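Local coordinates for PG_0823 protein (PDB 2FSW), which probably binds DNA as a dimeric winged helix-turn-helix transcriptional regulator of the HxlR type, at residues B[28-31]-B[32-36]; B[37-41]-B[42-46]; B[61-65]-B[66-70]; B[90-93]-B[94-97]. One frame throughout, in Å; residues are numbered along the deposited sequence. Where two conformers were deposited one is given.

Contact 1: B[28-31]-B[32-36]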
loop_
_atom_site.group_PDB
_atom_site.type_symbol
_atom_site.label_atom_id
_atom_site.label_comp_id
_atom_site.label_asym_id
_atom_site.label_seq_id
_atom_site.Cartn_x
_atom_site.Cartn_y
_atom_site.Cartn_z
ATOM N N LEU B 28 1.787 -0.376 -6.660
ATOM C CA LEU B 28 3.130 -0.619 -6.147
ATOM C C LEU B 28 3.831 -1.778 -6.837
ATOM O O LEU B 28 5.059 -1.764 -6.975
ATOM C CB LEU B 28 3.100 -0.833 -4.626
ATOM C CG LEU B 28 2.786 0.445 -3.852
ATOM C CD1 LEU B 28 2.477 0.147 -2.383
ATOM C CD2 LEU B 28 3.957 1.436 -4.006
ATOM N N LEU B 29 3.049 -2.778 -7.255
ATOM C CA LEU B 29 3.586 -3.932 -7.989
ATOM C C LEU B 29 4.119 -3.545 -9.369
ATOM O O LEU B 29 5.147 -4.049 -9.816
ATOM C CB LEU B 29 2.510 -5.019 -8.162
ATOM C CG LEU B 29 2.426 -6.114 -7.083
ATOM C CD1 LEU B 29 1.181 -6.953 -7.306
ATOM C CD2 LEU B 29 3.693 -7.005 -7.068
ATOM N N ILE B 30 3.396 -2.669 -10.051
ATOM C CA ILE B 30 3.857 -2.120 -11.318
ATOM C C ILE B 30 5.200 -1.399 -11.140
ATOM O O ILE B 30 6.150 -1.654 -11.893
ATOM C CB ILE B 30 2.764 -1.220 -11.974
ATOM C CG1 ILE B 30 1.644 -2.119 -12.518
ATOM C CG2 ILE B 30 3.368 -0.374 -13.079
ATOM C CD1 ILE B 30 0.284 -1.458 -12.713
ATOM N N ILE B 31 5.277 -0.537 -10.121
ATOM C CA ILE B 31 6.488 0.217 -9.827
ATOM C C ILE B 31 7.615 -0.763 -9.482
ATOM O O ILE B 31 8.727 -0.620 -9.991
ATOM C CB ILE B 31 6.258 1.306 -8.713
ATOM C CG1 ILE B 31 5.270 2.372 -9.222
ATOM C CG2 ILE B 31 7.571 1.970 -8.310
ATOM C CD1 ILE B 31 4.803 3.380 -8.176
ATOM N N PHE B 32 7.302 -1.775 -8.665
ATOM C CA PHE B 32 8.237 -2.873 -8.371
ATOM C C PHE B 32 8.798 -3.516 -9.643
ATOM O O PHE B 32 10.014 -3.687 -9.780
ATOM C CB PHE B 32 7.583 -3.931 -7.457
ATOM C CG PHE B 32 8.483 -5.114 -7.126
ATOM C CD1 PHE B 32 9.731 -4.920 -6.511
ATOM C CD2 PHE B 32 8.068 -6.416 -7.394
ATOM C CE1 PHE B 32 10.557 -5.998 -6.185
ATOM C CE2 PHE B 32 8.885 -7.509 -7.073
ATOM C CZ PHE B 32 10.133 -7.301 -6.474
ATOM N N GLN B 33 7.917 -3.844 -10.585
ATOM C CA GLN B 33 8.330 -4.509 -11.822
ATOM C C GLN B 33 9.147 -3.620 -12.770
ATOM O O GLN B 33 10.186 -4.047 -13.286
ATOM C CB GLN B 33 7.141 -5.192 -12.529
ATOM C CG GLN B 33 6.755 -6.525 -11.882
ATOM C CD GLN B 33 7.915 -7.530 -11.858
ATOM O OE1 GLN B 33 8.824 -7.482 -12.697
ATOM N NE2 GLN B 33 7.888 -8.433 -10.893
ATOM N N ILE B 34 8.695 -2.387 -12.982
ATOM C CA ILE B 34 9.507 -1.429 -13.736
ATOM C C ILE B 34 10.902 -1.293 -13.098
ATOM O O ILE B 34 11.915 -1.525 -13.769
ATOM C CB ILE B 34 8.824 -0.051 -13.884
ATOM C CG1 ILE B 34 7.497 -0.182 -14.655
ATOM C CG2 ILE B 34 9.753 0.920 -14.609
ATOM C CD1 ILE B 34 6.568 1.045 -14.498
ATOM N N ASN B 35 10.948 -0.948 -11.807
ATOM C CA ASN B 35 12.200 -0.844 -11.065
ATOM C C ASN B 35 13.149 0.165 -11.746
ATOM O O ASN B 35 12.740 1.273 -12.097
ATOM C CB ASN B 35 12.849 -2.236 -10.904
ATOM C CG ASN B 35 13.384 -2.489 -9.490
ATOM O OD1 ASN B 35 12.700 -3.102 -8.641
ATOM N ND2 ASN B 35 14.608 -2.036 -9.232
ATOM N N ARG B 36 14.396 -0.241 -11.957
ATOM C CA ARG B 36 15.444 0.649 -12.443
ATOM C C ARG B 36 15.826 0.357 -13.878
ATOM O O ARG B 36 16.961 0.591 -14.291
ATOM C CB ARG B 36 16.676 0.533 -11.556
ATOM C CG ARG B 36 16.448 1.046 -10.167
ATOM C CD ARG B 36 17.666 0.812 -9.305
ATOM N NE ARG B 36 17.261 0.772 -7.909
ATOM C CZ ARG B 36 17.145 1.842 -7.134
ATOM N NH1 ARG B 36 17.429 3.049 -7.622
ATOM N NH2 ARG B 36 16.747 1.697 -5.874
#

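Contact 2: B[37-41]-B[42-46]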
loop_
_atom_site.group_PDB
_atom_site.type_symbol
_atom_site.label_atom_id
_atom_site.label_comp_id
_atom_site.label_asym_id
_atom_site.label_seq_id
_atom_site.Cartn_x
_atom_site.Cartn_y
_atom_site.Cartn_z
ATOM N N ARG B 37 14.870 -0.159 -14.634
ATOM C CA ARG B 37 15.112 -0.515 -16.011
ATOM C C ARG B 37 13.997 -0.020 -16.919
ATOM O O ARG B 37 13.042 0.612 -16.469
ATOM C CB ARG B 37 15.349 -2.031 -16.157
ATOM C CG ARG B 37 14.374 -2.945 -15.443
ATOM C CD ARG B 37 13.094 -3.160 -16.218
ATOM N NE ARG B 37 12.160 -3.977 -15.441
ATOM C CZ ARG B 37 12.028 -5.299 -15.565
ATOM N NH1 ARG B 37 12.755 -5.971 -16.449
ATOM N NH2 ARG B 37 11.159 -5.955 -14.805
ATOM N N ILE B 38 14.164 -0.283 -18.207
ATOM C CA ILE B 38 13.181 0.042 -19.222
ATOM C C ILE B 38 12.439 -1.242 -19.538
ATOM O O ILE B 38 13.050 -2.284 -19.822
ATOM C CB ILE B 38 13.853 0.549 -20.520
ATOM C CG1 ILE B 38 14.998 1.540 -20.215
ATOM C CG2 ILE B 38 12.811 1.090 -21.502
ATOM C CD1 ILE B 38 14.570 2.929 -19.766
ATOM N N ILE B 39 11.117 -1.166 -19.495
ATOM C CA ILE B 39 10.294 -2.335 -19.741
ATOM C C ILE B 39 9.191 -2.024 -20.743
ATOM O O ILE B 39 8.477 -1.014 -20.617
ATOM C CB ILE B 39 9.745 -2.942 -18.410
ATOM C CG1 ILE B 39 9.061 -4.296 -18.656
ATOM C CG2 ILE B 39 8.835 -1.943 -17.673
ATOM C CD1 ILE B 39 8.883 -5.147 -17.389
ATOM N N ARG B 40 9.086 -2.883 -21.758
ATOM C CA ARG B 40 7.994 -2.846 -22.725
ATOM C C ARG B 40 6.687 -3.204 -22.040
ATOM O O ARG B 40 6.677 -4.016 -21.117
ATOM C CB ARG B 40 8.247 -3.839 -23.862
ATOM C CG ARG B 40 8.698 -3.214 -25.179
ATOM C CD ARG B 40 8.115 -3.968 -26.381
ATOM N NE ARG B 40 6.648 -3.917 -26.400
ATOM C CZ ARG B 40 5.847 -4.928 -26.081
ATOM N NH1 ARG B 40 6.352 -6.103 -25.730
ATOM N NH2 ARG B 40 4.534 -4.761 -26.116
ATOM N N TYR B 41 5.593 -2.599 -22.495
ATOM C CA TYR B 41 4.247 -2.927 -22.011
ATOM C C TYR B 41 3.993 -4.434 -21.874
ATOM O O TYR B 41 3.500 -4.893 -20.850
ATOM C CB TYR B 41 3.190 -2.343 -22.961
ATOM C CG TYR B 41 1.790 -2.778 -22.625
ATOM C CD1 TYR B 41 1.011 -2.038 -21.739
ATOM C CD2 TYR B 41 1.251 -3.944 -23.165
ATOM C CE1 TYR B 41 -0.274 -2.440 -21.408
ATOM C CE2 TYR B 41 -0.031 -4.358 -22.839
ATOM C CZ TYR B 41 -0.784 -3.597 -21.960
ATOM O OH TYR B 41 -2.055 -3.988 -21.627
ATOM N N GLY B 42 4.312 -5.185 -22.928
ATOM C CA GLY B 42 4.054 -6.624 -22.979
ATOM C C GLY B 42 4.840 -7.413 -21.951
ATOM O O GLY B 42 4.314 -8.353 -21.364
ATOM N N GLU B 43 6.107 -7.040 -21.752
ATOM C CA GLU B 43 6.940 -7.642 -20.709
ATOM C C GLU B 43 6.358 -7.347 -19.321
ATOM O O GLU B 43 6.321 -8.232 -18.460
ATOM C CB GLU B 43 8.376 -7.119 -20.790
ATOM C CG GLU B 43 9.261 -7.803 -21.814
ATOM C CD GLU B 43 10.611 -7.103 -22.001
ATOM O OE1 GLU B 43 10.872 -6.056 -21.349
ATOM O OE2 GLU B 43 11.415 -7.603 -22.822
ATOM N N LEU B 44 5.891 -6.109 -19.136
ATOM C CA LEU B 44 5.317 -5.643 -17.867
ATOM C C LEU B 44 4.077 -6.469 -17.541
ATOM O O LEU B 44 3.952 -6.998 -16.439
ATOM C CB LEU B 44 4.962 -4.149 -17.943
ATOM C CG LEU B 44 5.121 -3.199 -16.736
ATOM C CD1 LEU B 44 4.160 -2.012 -16.859
ATOM C CD2 LEU B 44 4.969 -3.873 -15.368
ATOM N N LYS B 45 3.184 -6.612 -18.520
ATOM C CA LYS B 45 1.976 -7.423 -18.341
ATOM C C LYS B 45 2.295 -8.874 -17.986
ATOM O O LYS B 45 1.633 -9.465 -17.126
ATOM C CB LYS B 45 1.073 -7.369 -19.576
ATOM C CG LYS B 45 -0.352 -7.772 -19.255
ATOM C CD LYS B 45 -1.191 -7.935 -20.489
ATOM C CE LYS B 45 -2.313 -8.918 -20.225
ATOM N NZ LYS B 45 -2.847 -9.451 -21.502
ATOM N N ARG B 46 3.310 -9.438 -18.640
ATOM C CA ARG B 46 3.758 -10.798 -18.329
ATOM C C ARG B 46 4.502 -10.904 -16.993
ATOM O O ARG B 46 4.554 -11.984 -16.402
ATOM C CB ARG B 46 4.593 -11.380 -19.472
ATOM C CG ARG B 46 3.746 -12.027 -20.572
ATOM C CD ARG B 46 4.603 -12.671 -21.647
ATOM N NE ARG B 46 5.551 -11.721 -22.230
ATOM C CZ ARG B 46 5.330 -10.989 -23.321
ATOM N NH1 ARG B 46 4.179 -11.077 -23.980
ATOM N NH2 ARG B 46 6.271 -10.153 -23.752
#

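Contact 3: B[61-65]-B[66-70]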
loop_
_atom_site.group_PDB
_atom_site.type_symbol
_atom_site.label_atom_id
_atom_site.label_comp_id
_atom_site.label_asym_id
_atom_site.label_seq_id
_atom_site.Cartn_x
_atom_site.Cartn_y
_atom_site.Cartn_z
ATOM N N LYS B 61 -1.851 4.746 -16.905
ATOM C CA LYS B 61 -2.279 6.137 -17.112
ATOM C C LYS B 61 -2.222 6.940 -15.815
ATOM O O LYS B 61 -1.684 8.044 -15.782
ATOM C CB LYS B 61 -3.696 6.218 -17.697
ATOM C CG LYS B 61 -4.123 7.656 -17.993
ATOM C CD LYS B 61 -5.641 7.867 -18.076
ATOM C CE LYS B 61 -6.352 7.888 -16.701
ATOM N NZ LYS B 61 -5.507 8.110 -15.459
ATOM N N PHE B 62 -2.793 6.373 -14.758
ATOM C CA PHE B 62 -2.759 6.966 -13.419
ATOM C C PHE B 62 -1.327 7.351 -13.015
ATOM O O PHE B 62 -1.064 8.505 -12.682
ATOM C CB PHE B 62 -3.410 5.997 -12.424
ATOM C CG PHE B 62 -3.389 6.463 -10.997
ATOM C CD1 PHE B 62 -4.297 7.425 -10.548
ATOM C CD2 PHE B 62 -2.488 5.905 -10.085
ATOM C CE1 PHE B 62 -4.289 7.844 -9.213
ATOM C CE2 PHE B 62 -2.471 6.318 -8.754
ATOM C CZ PHE B 62 -3.375 7.288 -8.318
ATOM N N LEU B 63 -0.408 6.390 -13.094
ATOM C CA LEU B 63 0.993 6.600 -12.702
ATOM C C LEU B 63 1.745 7.631 -13.549
ATOM O O LEU B 63 2.608 8.351 -13.032
ATOM C CB LEU B 63 1.754 5.275 -12.699
ATOM C CG LEU B 63 1.358 4.192 -11.687
ATOM C CD1 LEU B 63 2.022 2.891 -12.078
ATOM C CD2 LEU B 63 1.731 4.604 -10.254
ATOM N N CYS B 64 1.441 7.686 -14.850
ATOM C CA CYS B 64 1.970 8.746 -15.722
ATOM C C CYS B 64 1.451 10.114 -15.270
ATOM O O CYS B 64 2.214 11.079 -15.188
ATOM C CB CYS B 64 1.585 8.503 -17.185
ATOM S SG CYS B 64 2.615 7.296 -18.047
ATOM N N GLY B 65 0.153 10.176 -14.966
ATOM C CA GLY B 65 -0.504 11.398 -14.500
ATOM C C GLY B 65 0.030 11.913 -13.175
ATOM O O GLY B 65 0.011 13.119 -12.927
ATOM N N LYS B 66 0.508 10.997 -12.330
ATOM C CA LYS B 66 1.121 11.350 -11.043
ATOM C C LYS B 66 2.624 11.642 -11.161
ATOM O O LYS B 66 3.271 12.037 -10.184
ATOM C CB LYS B 66 0.875 10.242 -10.002
ATOM C CG LYS B 66 -0.598 9.993 -9.668
ATOM C CD LYS B 66 -1.183 11.139 -8.877
ATOM C CE LYS B 66 -2.659 10.942 -8.666
ATOM N NZ LYS B 66 -3.129 11.677 -7.458
ATOM N N GLY B 67 3.172 11.450 -12.356
ATOM C CA GLY B 67 4.570 11.768 -12.629
ATOM C C GLY B 67 5.518 10.761 -12.013
ATOM O O GLY B 67 6.670 11.083 -11.704
ATOM N N LEU B 68 5.031 9.533 -11.857
ATOM C CA LEU B 68 5.796 8.470 -11.204
ATOM C C LEU B 68 6.527 7.584 -12.213
ATOM O O LEU B 68 7.590 7.038 -11.918
ATOM C CB LEU B 68 4.875 7.630 -10.311
ATOM C CG LEU B 68 4.386 8.292 -9.012
ATOM C CD1 LEU B 68 3.551 7.314 -8.192
ATOM C CD2 LEU B 68 5.546 8.803 -8.199
ATOM N N ILE B 69 5.943 7.445 -13.396
ATOM C CA ILE B 69 6.553 6.690 -14.482
ATOM C C ILE B 69 6.569 7.576 -15.744
ATOM O O ILE B 69 5.757 8.498 -15.867
ATOM C CB ILE B 69 5.816 5.332 -14.752
ATOM C CG1 ILE B 69 4.523 5.543 -15.552
ATOM C CG2 ILE B 69 5.535 4.571 -13.432
ATOM C CD1 ILE B 69 3.717 4.294 -15.790
ATOM N N LYS B 70 7.506 7.318 -16.653
ATOM C CA LYS B 70 7.490 7.996 -17.963
ATOM C C LYS B 70 7.278 7.032 -19.135
ATOM O O LYS B 70 7.683 5.871 -19.078
ATOM C CB LYS B 70 8.709 8.915 -18.170
ATOM C CG LYS B 70 10.083 8.292 -17.901
ATOM C CD LYS B 70 11.215 9.292 -18.201
ATOM C CE LYS B 70 11.847 9.870 -16.933
ATOM N NZ LYS B 70 12.881 8.943 -16.394
#

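Contact 4: B[90-93]-B[94-97]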
loop_
_atom_site.group_PDB
_atom_site.type_symbol
_atom_site.label_atom_id
_atom_site.label_comp_id
_atom_site.label_asym_id
_atom_site.label_seq_id
_atom_site.Cartn_x
_atom_site.Cartn_y
_atom_site.Cartn_z
ATOM N N GLU B 90 11.237 6.771 -8.576
ATOM C CA GLU B 90 12.359 6.088 -7.950
ATOM C C GLU B 90 12.326 6.240 -6.415
ATOM O O GLU B 90 12.840 5.377 -5.710
ATOM C CB GLU B 90 13.704 6.535 -8.557
ATOM C CG GLU B 90 14.040 5.923 -9.944
ATOM C CD GLU B 90 15.315 6.514 -10.591
ATOM O OE1 GLU B 90 15.308 6.796 -11.813
ATOM O OE2 GLU B 90 16.337 6.707 -9.894
ATOM N N LYS B 91 11.718 7.322 -5.910
ATOM C CA LYS B 91 11.561 7.536 -4.457
ATOM C C LYS B 91 10.559 6.586 -3.785
ATOM O O LYS B 91 10.455 6.556 -2.540
ATOM C CB LYS B 91 11.152 8.979 -4.126
ATOM C CG LYS B 91 12.060 10.059 -4.689
ATOM C CD LYS B 91 13.317 10.167 -3.878
ATOM C CE LYS B 91 14.100 11.389 -4.271
ATOM N NZ LYS B 91 13.418 12.606 -3.755
ATOM N N VAL B 92 9.803 5.859 -4.601
ATOM C CA VAL B 92 8.875 4.816 -4.105
ATOM C C VAL B 92 9.586 3.484 -3.818
ATOM O O VAL B 92 9.135 2.708 -2.988
ATOM C CB VAL B 92 7.707 4.592 -5.112
ATOM C CG1 VAL B 92 6.685 3.599 -4.577
ATOM C CG2 VAL B 92 7.053 5.908 -5.433
ATOM N N LEU B 93 10.712 3.231 -4.483
ATOM C CA LEU B 93 11.451 1.970 -4.282
ATOM C C LEU B 93 11.838 1.631 -2.835
ATOM O O LEU B 93 11.782 0.465 -2.469
ATOM C CB LEU B 93 12.658 1.862 -5.238
ATOM C CG LEU B 93 12.271 1.797 -6.735
ATOM C CD1 LEU B 93 13.527 1.899 -7.626
ATOM C CD2 LEU B 93 11.431 0.563 -7.119
ATOM N N PRO B 94 12.241 2.623 -2.002
ATOM C CA PRO B 94 12.445 2.303 -0.574
ATOM C C PRO B 94 11.214 1.757 0.169
ATOM O O PRO B 94 11.364 0.954 1.096
ATOM C CB PRO B 94 12.888 3.653 0.027
ATOM C CG PRO B 94 13.454 4.392 -1.110
ATOM C CD PRO B 94 12.589 4.028 -2.278
ATOM N N ILE B 95 10.018 2.188 -0.217
ATOM C CA ILE B 95 8.783 1.647 0.361
ATOM C C ILE B 95 8.656 0.174 -0.025
ATOM O O ILE B 95 8.319 -0.667 0.800
ATOM C CB ILE B 95 7.496 2.408 -0.143
ATOM C CG1 ILE B 95 7.537 3.899 0.255
ATOM C CG2 ILE B 95 6.180 1.693 0.371
ATOM C CD1 ILE B 95 6.705 4.799 -0.645
ATOM N N ILE B 96 8.937 -0.104 -1.294
ATOM C CA ILE B 96 8.808 -1.415 -1.877
ATOM C C ILE B 96 9.839 -2.410 -1.327
ATOM O O ILE B 96 9.497 -3.569 -1.079
ATOM C CB ILE B 96 8.828 -1.303 -3.413
ATOM C CG1 ILE B 96 7.512 -0.630 -3.873
ATOM C CG2 ILE B 96 9.007 -2.695 -4.071
ATOM C CD1 ILE B 96 7.518 -0.221 -5.388
ATOM N N ASP B 97 11.078 -1.965 -1.134
ATOM C CA ASP B 97 12.090 -2.748 -0.418
ATOM C C ASP B 97 11.567 -3.239 0.928
ATOM O O ASP B 97 11.739 -4.416 1.289
ATOM C CB ASP B 97 13.340 -1.899 -0.137
ATOM C CG ASP B 97 14.175 -1.646 -1.375
ATOM O OD1 ASP B 97 13.994 -2.348 -2.384
ATOM O OD2 ASP B 97 15.055 -0.759 -1.311
#

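Contact 1: B[28-31]-B[32-36]
Ile30 and Ile34 meet one turn apart on the same side of helix 27-34, the CG2 methyl of Ile30 lying 3.8 Å from CD1 of Ile34, with the two side chains set at a slant to one another. Ile34 sends CG1 opposite its own carbonyl carbon (chi1 -61°), which lays the branch back over the preceding turn, CG1 3.4 Å from Ile30 O. On another side of the helix Phe32 and Leu29 approach more loosely, 4.4 Å between Leu29 CD2 and Phe32 CD2; the Phe32 ring swings away from this turn, and Ile96 of helix 93-106 packs on it. Backbone bonds run i to i+4 throughout: Phe32 N to Leu28 O at 2.8 Å, Gln33 N to Leu29 O at 2.9 Å, then Ile34 N to Ile30 O at 2.9 Å. Asn35 N still reaches Ile31 O, but Asn35 itself takes a positive phi and ends the helix. The bent Gln33 chain carries NE2 out to Ser9 OG and Lys7 O of the second subunit. Aliphatic branches thus bind this helix to helices 53-65 and 93-106 of the helix-turn-helix domain, while the Gln33 amide nitrogen, held by two bonds, ties it to the partner chain.

Contact 2: B[37-41]-B[42-46]
Tyr41 and Gly42 open helix 41-47 directly after the short strand 39-40, Tyr41 CB lying 3.1 Å from Gly42 N, with Arg40 at the N-cap position. Tyr41 O accepts Lys45 N at 2.9 Å, and Arg40 O accepts Leu44 N at 3.0 Å, closing the first turn. The Tyr41 side chain, with CG opposite the backbone N (chi1 173°), runs alongside that of Lys45 in the same direction, its OH 4.2 Å from Lys45 CD. Both polar ends converge on Glu53: Tyr41 OH hydrogen-bonds one carboxylate oxygen, and Lys45 NZ forms a salt bridge with the other. From the strand, Ile39 reaches the first turn, CD1 lying 3.6 Å from Leu44 N and CG1 3.6 Å from Glu43 CB. Its branch crosses Leu44 at about a right angle, CG2 4.0 Å from Leu44 CG. At the outer side, the guanidinium of Arg46 folds back so that Gly42 O sits over the centre of one face, 3.4 Å above its plane. The strand-to-helix junction therefore has an apolar inner side, Ile39 with Leu44, and a polar outer one. Glu53 anchors the Tyr41 hydroxyl, and its charge probably helps balance that of Lys45, linking this helix to helix 53-65.

Contact 3: B[61-65]-B[66-70]
Leu63 and Ile69 form the apolar centre where helix 53-65 gives way to strand 69-74, Leu63 CB lying 3.8 Å from Ile69 CD1. Ile69 has CG1 between its backbone N and carbonyl carbon (chi1 78°), a setting that turns CD1 back toward the helix; CG1 also meets Cys64 SG at 3.6 Å. Leu68 adds a second slanting contact, its CD1 3.9 Å from Leu63 CD2. Ile30 and Ile31 of helix 27-34 continue this cluster inward, and Phe102 of the second subunit packs on Leu68. Further out, Lys66 places CG over one face of the Phe62 ring in a CH-pi contact, 4.2 Å from the ring centroid and 13° off the normal. A bend at chi2 (-71°) then leads CE past the rim of the ring, 3.5 Å from Phe62 CE1. The polar edge is the backbone of a Schellman motif with Gly67 in positive phi. Leu63 O takes Leu68 N at 2.9 Å and, weakly, Ile69 N; Gly67 N approaches Cys64 O from above the carbonyl plane, 3.0 Å away. Carbonyls at the end of the helix are thereby supplied with donors while the backbone turns from helix to the first long strand of the wing, and Leu63, Leu68 and Ile69 stay packed together across the change.

Contact 4: B[90-93]-B[94-97]
Glu90 O lies 3.7 Å from Pro94 CD in a type I beta turn, Glu90 to Leu93, that joins the short helix 87-90 to the C-terminal helix 93-106 of the winged helix-turn-helix fold. The same oxygen closes the turn, accepting Leu93 N at 3.3 Å. Lys91 brings its carbonyl closer to the proline, O 3.3 Å from Pro94 CD, while Asn106 of the second subunit packs on its side chain. Val92 follows with both its carbonyl and its side chain engaged. The oxygen accepts Ile96 N in its carbonyl plane, together with a weak bond from Ile95 N, and thus serves the first turn of the new helix twice. CG1, placed opposite the backbone N (chi1 -176°), stands between the ends of two isoleucines, 4.0 Å from Ile96 CD1 and 4.1 Å from Ile95 CD1, crossing each at a slant. Leu28 and Ile31 of helix 27-34 cover Val92 within the chain, and Phe102 of the second subunit packs on it too. Leu93 points away overall, though CB still touches the proline, 3.7 Å from Pro94 CD, and its side chain reaches Leu85 of strand 80-85. Pro94 has no amide hydrogen to offer, which suits the opening turn of a helix. The Leu93 carbonyl continues the i to i+4 pattern begun by Val92 O, with Asp97 N 2.9 Å from Leu93 O.

Contact 1 is the most buried of the four and the hub: its helix touches the other three, through Ile34 on Ile39 of contact 2, Ile30 on Leu63 of contact 3 and Phe32 on Ile96 of contact 4. Contacts 2, 3 and 4 are only partly buried, each with an apolar side turned inward and polar or charged groups outside. Contacts 2 and 3 reach the same antiparallel sheet at its two outer strands without touching; one starts a helix, the other ends one. Contact 4 also starts a helix, through a turn and a proline, whereas contact 2 goes straight from strand to helix with Arg40 at the N-cap position. Contacts 1, 3 and 4 all meet the second subunit.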